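Local coordinates for methyl-accepting chemotaxis sensory transducer (Anaeromyxobacter dehalogenans, PDB 4K08), which probably senses small molecules in the periplasm through a PAS-like Cache domain and relays the signal to the chemotaxis machinery, at residues S105-Y110 with I124-Q129; W59-E64 with L91-F96. One frame throughout, in Å; residues are numbered along the deposited sequence. Where two conformers were deposited one is given.

In the fold
Both contacts belong to one PAS-like sensor domain of the single Cache family, and their centres lie about 10 Å apart. Contact 1 pairs the edge strand 105-113 with strand 120-130; contact 2 sets helix 92-103 against strand 59-62 of the same antiparallel sheet. They meet chiefly at Y110, whose OH lies 3.3 Å from W59 CH2 and whose CE1 lies 3.4 Å from F96 CZ, with S125 on W59 and V108 on F96 alongside. The acetate, probably from the crystallisation liquor, sits at this junction: Y110 donates to it, and the W59 side chain comes within about 4 Å. Y57, H70 and K123 also hydrogen-bond the acetate, consistent with a small-molecule pocket here.

Contact 1 of 2, residues S105-Y110 with I124-Q129; sequences SGFVDY and ISFVTQ. With ACT (acetate ion), chain C.
F107 and F126 meet as a T-shaped pair. The edge of F126 points into one face of F107, its CD1 standing 3.6 Å above the ring plane and over the ring centre, with the planes at 65°. F107 CD1 in turn lies at the edge of the F126 ring, near its plane, and also touches I124 CG2. The F126 ring reaches over the neighbouring strand because its chi1 of -163° turns CG away from the backbone N; its CE1 comes within 3.5 Å of G106 CA and its CZ within 3.4 Å of S105 OG. The third ring, Y110, belongs to the other side of the sheet and has the acetate OXT at its edge.

The backbones form part of an antiparallel hairpin. G106 with V127 and V108 with S125 are hydrogen-bonded pairs, the bond from S125 N to V108 O being nearly straight at 175°. F107 with F126 and D109 with I124 are the non-hydrogen-bonded pairs, at which side chains of one face stand next to each other. That face, with F107, F126 and T128, packs against helix 5-30, while D109 turns its carboxylate to a salt bridge with K90. V108 and V127 look the other way, toward helix 92-103.

On this second face S125 OG donates to Y110 OH over 2.6 Å, and Y110 OH donates onward to acetate OXT at 2.5 Å. The phenol oxygen thus takes part in two short bonds, accepting one and donating the other, and the buried serine hydroxyl acts as a second-shell partner that is likely to restrain it. Such a relay would probably strengthen the phenol as a donor by polarising it, which suits a pocket that receives a small anion, as the bound carboxylate suggests.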
loop_
_atom_site.group_PDB
_atom_site.type_symbol
_atom_site.label_atom_id
_atom_site.label_comp_id
_atom_site.label_asym_id
_atom_site.label_seq_id
_atom_site.Cartn_x
_atom_site.Cartn_y
_atom_site.Cartn_z
ATOM N N SER A 105 -10.690 -3.538 -3.988
ATOM C CA SER A 105 -10.076 -2.870 -2.856
ATOM C C SER A 105 -10.697 -3.489 -1.618
ATOM O O SER A 105 -11.649 -4.285 -1.752
ATOM C CB SER A 105 -10.372 -1.379 -2.920
ATOM O OG SER A 105 -11.754 -1.184 -2.699
ATOM N N GLY A 106 -10.167 -3.160 -0.434
ATOM C CA GLY A 106 -10.714 -3.687 0.822
ATOM C C GLY A 106 -9.734 -3.665 1.998
ATOM O O GLY A 106 -8.548 -3.356 1.820
ATOM N N PHE A 107 -10.222 -4.004 3.194
ATOM C CA PHE A 107 -9.363 -4.089 4.389
ATOM C C PHE A 107 -8.746 -5.480 4.545
ATOM O O PHE A 107 -9.399 -6.488 4.266
ATOM C CB PHE A 107 -10.146 -3.741 5.667
ATOM C CG PHE A 107 -10.561 -2.309 5.735
ATOM C CD1 PHE A 107 -9.657 -1.321 6.164
ATOM C CD2 PHE A 107 -11.827 -1.926 5.322
ATOM C CE1 PHE A 107 -10.038 0.016 6.198
ATOM C CE2 PHE A 107 -12.203 -0.599 5.356
ATOM C CZ PHE A 107 -11.309 0.376 5.804
ATOM N N VAL A 108 -7.485 -5.530 4.979
ATOM C CA VAL A 108 -6.833 -6.800 5.298
ATOM C C VAL A 108 -6.116 -6.542 6.613
ATOM O O VAL A 108 -5.443 -5.485 6.760
ATOM C CB VAL A 108 -5.785 -7.259 4.218
ATOM C CG1 VAL A 108 -5.030 -8.515 4.692
ATOM C CG2 VAL A 108 -6.444 -7.513 2.856
ATOM N N ASP A 109 -6.248 -7.482 7.555
ATOM C CA ASP A 109 -5.568 -7.356 8.832
ATOM C C ASP A 109 -4.422 -8.354 8.931
ATOM O O ASP A 109 -4.456 -9.401 8.325
ATOM C CB ASP A 109 -6.551 -7.426 10.020
ATOM C CG ASP A 109 -7.447 -8.623 9.970
ATOM O OD1 ASP A 109 -6.951 -9.763 9.770
ATOM O OD2 ASP A 109 -8.669 -8.429 10.142
ATOM N N TYR A 110 -3.368 -7.984 9.645
ATOM C CA TYR A 110 -2.158 -8.794 9.726
ATOM C C TYR A 110 -1.275 -8.129 10.775
ATOM O O TYR A 110 -1.667 -7.110 11.354
ATOM C CB TYR A 110 -1.403 -8.850 8.354
ATOM C CG TYR A 110 -1.121 -7.466 7.760
ATOM C CD1 TYR A 110 -2.130 -6.757 7.114
ATOM C CD2 TYR A 110 0.150 -6.867 7.865
ATOM C CE1 TYR A 110 -1.875 -5.467 6.551
ATOM C CE2 TYR A 110 0.409 -5.551 7.298
ATOM C CZ TYR A 110 -0.616 -4.881 6.667
ATOM O OH TYR A 110 -0.407 -3.631 6.116
ATOM N N ILE A 124 -4.427 -2.959 10.586
ATOM C CA ILE A 124 -5.541 -3.079 9.663
ATOM C C ILE A 124 -5.289 -2.118 8.492
ATOM O O ILE A 124 -5.214 -0.895 8.698
ATOM C CB ILE A 124 -6.916 -2.753 10.344
ATOM C CG1 ILE A 124 -7.186 -3.712 11.534
ATOM C CG2 ILE A 124 -8.025 -2.857 9.323
ATOM C CD1 ILE A 124 -8.445 -3.369 12.332
ATOM N N SER A 125 -5.120 -2.658 7.286
ATOM C CA SER A 125 -4.790 -1.807 6.139
ATOM C C SER A 125 -5.887 -1.795 5.093
ATOM O O SER A 125 -6.577 -2.819 4.868
ATOM C CB SER A 125 -3.477 -2.259 5.510
ATOM O OG SER A 125 -2.382 -1.981 6.373
ATOM N N PHE A 126 -6.088 -0.636 4.477
ATOM C CA PHE A 126 -6.863 -0.580 3.243
ATOM C C PHE A 126 -5.929 -0.644 2.021
ATOM O O PHE A 126 -4.972 0.155 1.912
ATOM C CB PHE A 126 -7.721 0.674 3.173
ATOM C CG PHE A 126 -8.827 0.587 2.136
ATOM C CD1 PHE A 126 -9.970 -0.188 2.382
ATOM C CD2 PHE A 126 -8.714 1.251 0.922
ATOM C CE1 PHE A 126 -10.999 -0.278 1.442
ATOM C CE2 PHE A 126 -9.736 1.165 -0.038
ATOM C CZ PHE A 126 -10.879 0.395 0.226
ATOM N N VAL A 127 -6.198 -1.597 1.125
ATOM C CA VAL A 127 -5.455 -1.718 -0.131
ATOM C C VAL A 127 -6.334 -1.472 -1.346
ATOM O O VAL A 127 -7.524 -1.804 -1.374
ATOM C CB VAL A 127 -4.791 -3.080 -0.299
ATOM C CG1 VAL A 127 -3.645 -3.235 0.717
ATOM C CG2 VAL A 127 -5.861 -4.254 -0.233
ATOM N N THR A 128 -5.729 -0.870 -2.354
ATOM C CA THR A 128 -6.440 -0.569 -3.585
ATOM C C THR A 128 -5.523 -0.882 -4.764
ATOM O O THR A 128 -4.356 -1.175 -4.570
ATOM C CB THR A 128 -6.928 0.879 -3.596
ATOM O OG1 THR A 128 -7.856 1.042 -4.681
ATOM C CG2 THR A 128 -5.748 1.828 -3.729
ATOM N N GLN A 129 -6.034 -0.855 -5.987
ATOM C CA GLN A 129 -5.184 -1.223 -7.118
ATOM C C GLN A 129 -5.163 -0.106 -8.137
ATOM O O GLN A 129 -6.099 0.706 -8.220
ATOM C CB GLN A 129 -5.686 -2.513 -7.800
ATOM C CG GLN A 129 -6.999 -2.303 -8.502
ATOM C CD GLN A 129 -7.556 -3.569 -9.142
ATOM O OE1 GLN A 129 -6.854 -4.598 -9.296
ATOM N NE2 GLN A 129 -8.826 -3.496 -9.539
HETATM C C ACT C . 2.809 -2.723 5.598
HETATM O O ACT C . 3.841 -1.966 5.741
HETATM O OXT ACT C . 1.863 -2.608 6.420
HETATM C CH3 ACT C . 2.655 -3.759 4.475
#

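Contact 2 of 2, residues W59-E64 with L91-F96; sequences WVNDLE and LLFQEF
W59, F93 and F96 form a buried aromatic cluster where strand 59-62 meets the first turns of helix 92-103, which packs on one face of the domain's antiparallel sheet; F96 also touches V108 and V127 there. F93 turns its edge toward the face of the W59 five-membered ring in an offset T-shaped pair, with centroids 6.0 Å apart and planes almost perpendicular at 89°. F96 meets the six-membered ring differently: the two planes are inclined by only 29° but displaced, leaving little of one ring over the other. Contact there is tight, with W59 CZ2 just 3.2 Å from F96 CE2. The indole reaches the helix with CG between its backbone N and carbonyl carbon (chi1 73°).

Within the helix, L92 covers one face of each phenylalanine ring: its CD1 lies over the centre of F93, and its carbonyl oxygen sits above F96, toward the rim. M67 packs against W59, N61 and F93, while Y84 meets F93 and Y110 meets F96 edge-to-face.

Along the strand, W59 NE1 donates to N61 OD1 at 3.0 Å, with the acceptor lying in the indole plane and the donor in the carbonyl plane. N61 ND2 donates to D62 O at 2.9 Å, and D62 OD1 receives E64 N in an Asx turn.

The bonds to W59 NE1 and D62 O hold the N61 amide at both oxygen and nitrogen. Its oxygen also lies at the edges of both phenylalanine rings, 3.7 Å from F93 CD1 and 3.9 Å from F96 CD2, where the slightly positive ring hydrogens may ease its burial. An otherwise apolar strand-helix interface thereby takes in the indole N-H, met by the carboxamide oxygen, with the indole rotation held by a bond as well as by packing.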
loop_
_atom_site.group_PDB
_atom_site.type_symbol
_atom_site.label_atom_id
_atom_site.label_comp_id
_atom_site.label_asym_id
_atom_site.label_seq_id
_atom_site.Cartn_x
_atom_site.Cartn_y
_atom_site.Cartn_z
ATOM N N TRP A 59 2.656 2.060 0.999
ATOM C CA TRP A 59 3.628 1.257 0.273
ATOM C C TRP A 59 2.979 0.842 -1.042
ATOM O O TRP A 59 1.774 0.940 -1.213
ATOM C CB TRP A 59 4.024 -0.043 1.051
ATOM C CG TRP A 59 2.877 -1.070 1.026
ATOM C CD1 TRP A 59 2.646 -2.068 0.066
ATOM C CD2 TRP A 59 1.784 -1.165 1.956
ATOM N NE1 TRP A 59 1.505 -2.780 0.388
ATOM C CE2 TRP A 59 0.925 -2.229 1.499
ATOM C CE3 TRP A 59 1.430 -0.462 3.116
ATOM C CZ2 TRP A 59 -0.238 -2.606 2.181
ATOM C CZ3 TRP A 59 0.240 -0.857 3.819
ATOM C CH2 TRP A 59 -0.569 -1.914 3.339
ATOM N N VAL A 60 3.794 0.361 -1.970
ATOM C CA VAL A 60 3.296 -0.127 -3.224
ATOM C C VAL A 60 3.895 -1.506 -3.464
ATOM O O VAL A 60 5.114 -1.691 -3.357
ATOM C CB VAL A 60 3.701 0.800 -4.403
ATOM C CG1 VAL A 60 3.188 0.162 -5.745
ATOM C CG2 VAL A 60 3.169 2.242 -4.188
ATOM N N ASN A 61 3.052 -2.480 -3.785
ATOM C CA ASN A 61 3.571 -3.736 -4.311
ATOM C C ASN A 61 2.852 -4.097 -5.610
ATOM O O ASN A 61 1.842 -3.488 -5.915
ATOM C CB ASN A 61 3.506 -4.884 -3.276
ATOM C CG ASN A 61 2.076 -5.261 -2.880
ATOM O OD1 ASN A 61 1.529 -4.746 -1.895
ATOM N ND2 ASN A 61 1.475 -6.184 -3.636
ATOM N N ASP A 62 3.380 -5.066 -6.361
ATOM C CA ASP A 62 2.705 -5.479 -7.614
ATOM C C ASP A 62 2.010 -6.814 -7.419
ATOM O O ASP A 62 1.882 -7.305 -6.271
ATOM C CB ASP A 62 3.641 -5.536 -8.853
ATOM C CG ASP A 62 4.726 -6.627 -8.761
ATOM O OD1 ASP A 62 4.600 -7.642 -8.008
ATOM O OD2 ASP A 62 5.753 -6.448 -9.463
ATOM N N LEU A 63 1.551 -7.399 -8.525
ATOM C CA LEU A 63 0.641 -8.540 -8.431
ATOM C C LEU A 63 1.329 -9.894 -8.307
ATOM O O LEU A 63 0.671 -10.890 -8.030
ATOM C CB LEU A 63 -0.342 -8.526 -9.627
ATOM C CG LEU A 63 -1.211 -7.248 -9.656
ATOM C CD1 LEU A 63 -2.087 -7.246 -10.901
ATOM C CD2 LEU A 63 -2.059 -7.091 -8.392
ATOM N N GLU A 64 2.649 -9.936 -8.476
ATOM C CA GLU A 64 3.393 -11.186 -8.340
ATOM C C GLU A 64 3.073 -11.981 -7.038
ATOM O O GLU A 64 2.818 -13.174 -7.128
ATOM C CB GLU A 64 4.908 -10.952 -8.518
ATOM C CG GLU A 64 5.739 -12.251 -8.639
ATOM C CD GLU A 64 7.219 -11.993 -8.934
ATOM O OE1 GLU A 64 7.578 -10.856 -9.359
ATOM O OE2 GLU A 64 8.029 -12.920 -8.718
ATOM N N LEU A 91 -0.002 -14.990 4.819
ATOM C CA LEU A 91 0.644 -14.630 3.556
ATOM C C LEU A 91 0.026 -13.286 3.187
ATOM O O LEU A 91 -0.755 -13.199 2.275
ATOM C CB LEU A 91 0.354 -15.713 2.495
ATOM C CG LEU A 91 1.141 -17.022 2.655
ATOM C CD1 LEU A 91 0.508 -18.287 1.876
ATOM C CD2 LEU A 91 2.600 -16.760 2.204
ATOM N N LEU A 92 0.324 -12.240 3.964
ATOM C CA LEU A 92 -0.452 -10.996 3.899
ATOM C C LEU A 92 -0.413 -10.301 2.499
ATOM O O LEU A 92 -1.429 -9.753 2.068
ATOM C CB LEU A 92 -0.017 -10.026 5.011
ATOM C CG LEU A 92 1.447 -9.596 5.001
ATOM C CD1 LEU A 92 1.568 -8.119 4.648
ATOM C CD2 LEU A 92 2.121 -9.886 6.370
ATOM N N PHE A 93 0.726 -10.335 1.804
ATOM C CA PHE A 93 0.816 -9.696 0.456
ATOM C C PHE A 93 0.012 -10.507 -0.562
ATOM O O PHE A 93 -0.728 -9.933 -1.368
ATOM C CB PHE A 93 2.273 -9.508 0.007
ATOM C CG PHE A 93 3.018 -8.505 0.840
ATOM C CD1 PHE A 93 2.770 -7.137 0.686
ATOM C CD2 PHE A 93 3.929 -8.921 1.811
ATOM C CE1 PHE A 93 3.435 -6.181 1.491
ATOM C CE2 PHE A 93 4.613 -7.980 2.625
ATOM C CZ PHE A 93 4.359 -6.589 2.445
ATOM N N GLN A 94 0.080 -11.845 -0.454
ATOM C CA GLN A 94 -0.798 -12.673 -1.276
ATOM C C GLN A 94 -2.253 -12.260 -0.985
ATOM O O GLN A 94 -3.042 -12.129 -1.921
ATOM C CB GLN A 94 -0.535 -14.202 -1.089
ATOM C CG GLN A 94 0.275 -14.787 -2.313
ATOM C CD GLN A 94 1.218 -15.939 -1.897
ATOM O OE1 GLN A 94 2.402 -15.702 -1.512
ATOM N NE2 GLN A 94 0.681 -17.183 -1.908
ATOM N N GLU A 95 -2.586 -12.002 0.282
ATOM C CA GLU A 95 -3.966 -11.640 0.602
ATOM C C GLU A 95 -4.351 -10.256 0.046
ATOM O O GLU A 95 -5.493 -10.042 -0.350
ATOM C CB GLU A 95 -4.237 -11.757 2.108
ATOM C CG GLU A 95 -4.317 -13.208 2.602
ATOM C CD GLU A 95 -5.421 -14.016 1.910
ATOM O OE1 GLU A 95 -6.605 -13.640 2.075
ATOM O OE2 GLU A 95 -5.108 -15.003 1.187
ATOM N N PHE A 96 -3.406 -9.319 -0.006
ATOM C CA PHE A 96 -3.667 -8.033 -0.678
ATOM C C PHE A 96 -4.024 -8.256 -2.155
ATOM O O PHE A 96 -4.949 -7.651 -2.683
ATOM C CB PHE A 96 -2.439 -7.115 -0.659
ATOM C CG PHE A 96 -1.981 -6.712 0.719
ATOM C CD1 PHE A 96 -2.826 -6.796 1.813
ATOM C CD2 PHE A 96 -0.697 -6.189 0.902
ATOM C CE1 PHE A 96 -2.382 -6.409 3.077
ATOM C CE2 PHE A 96 -0.247 -5.809 2.170
ATOM C CZ PHE A 96 -1.096 -5.908 3.250
#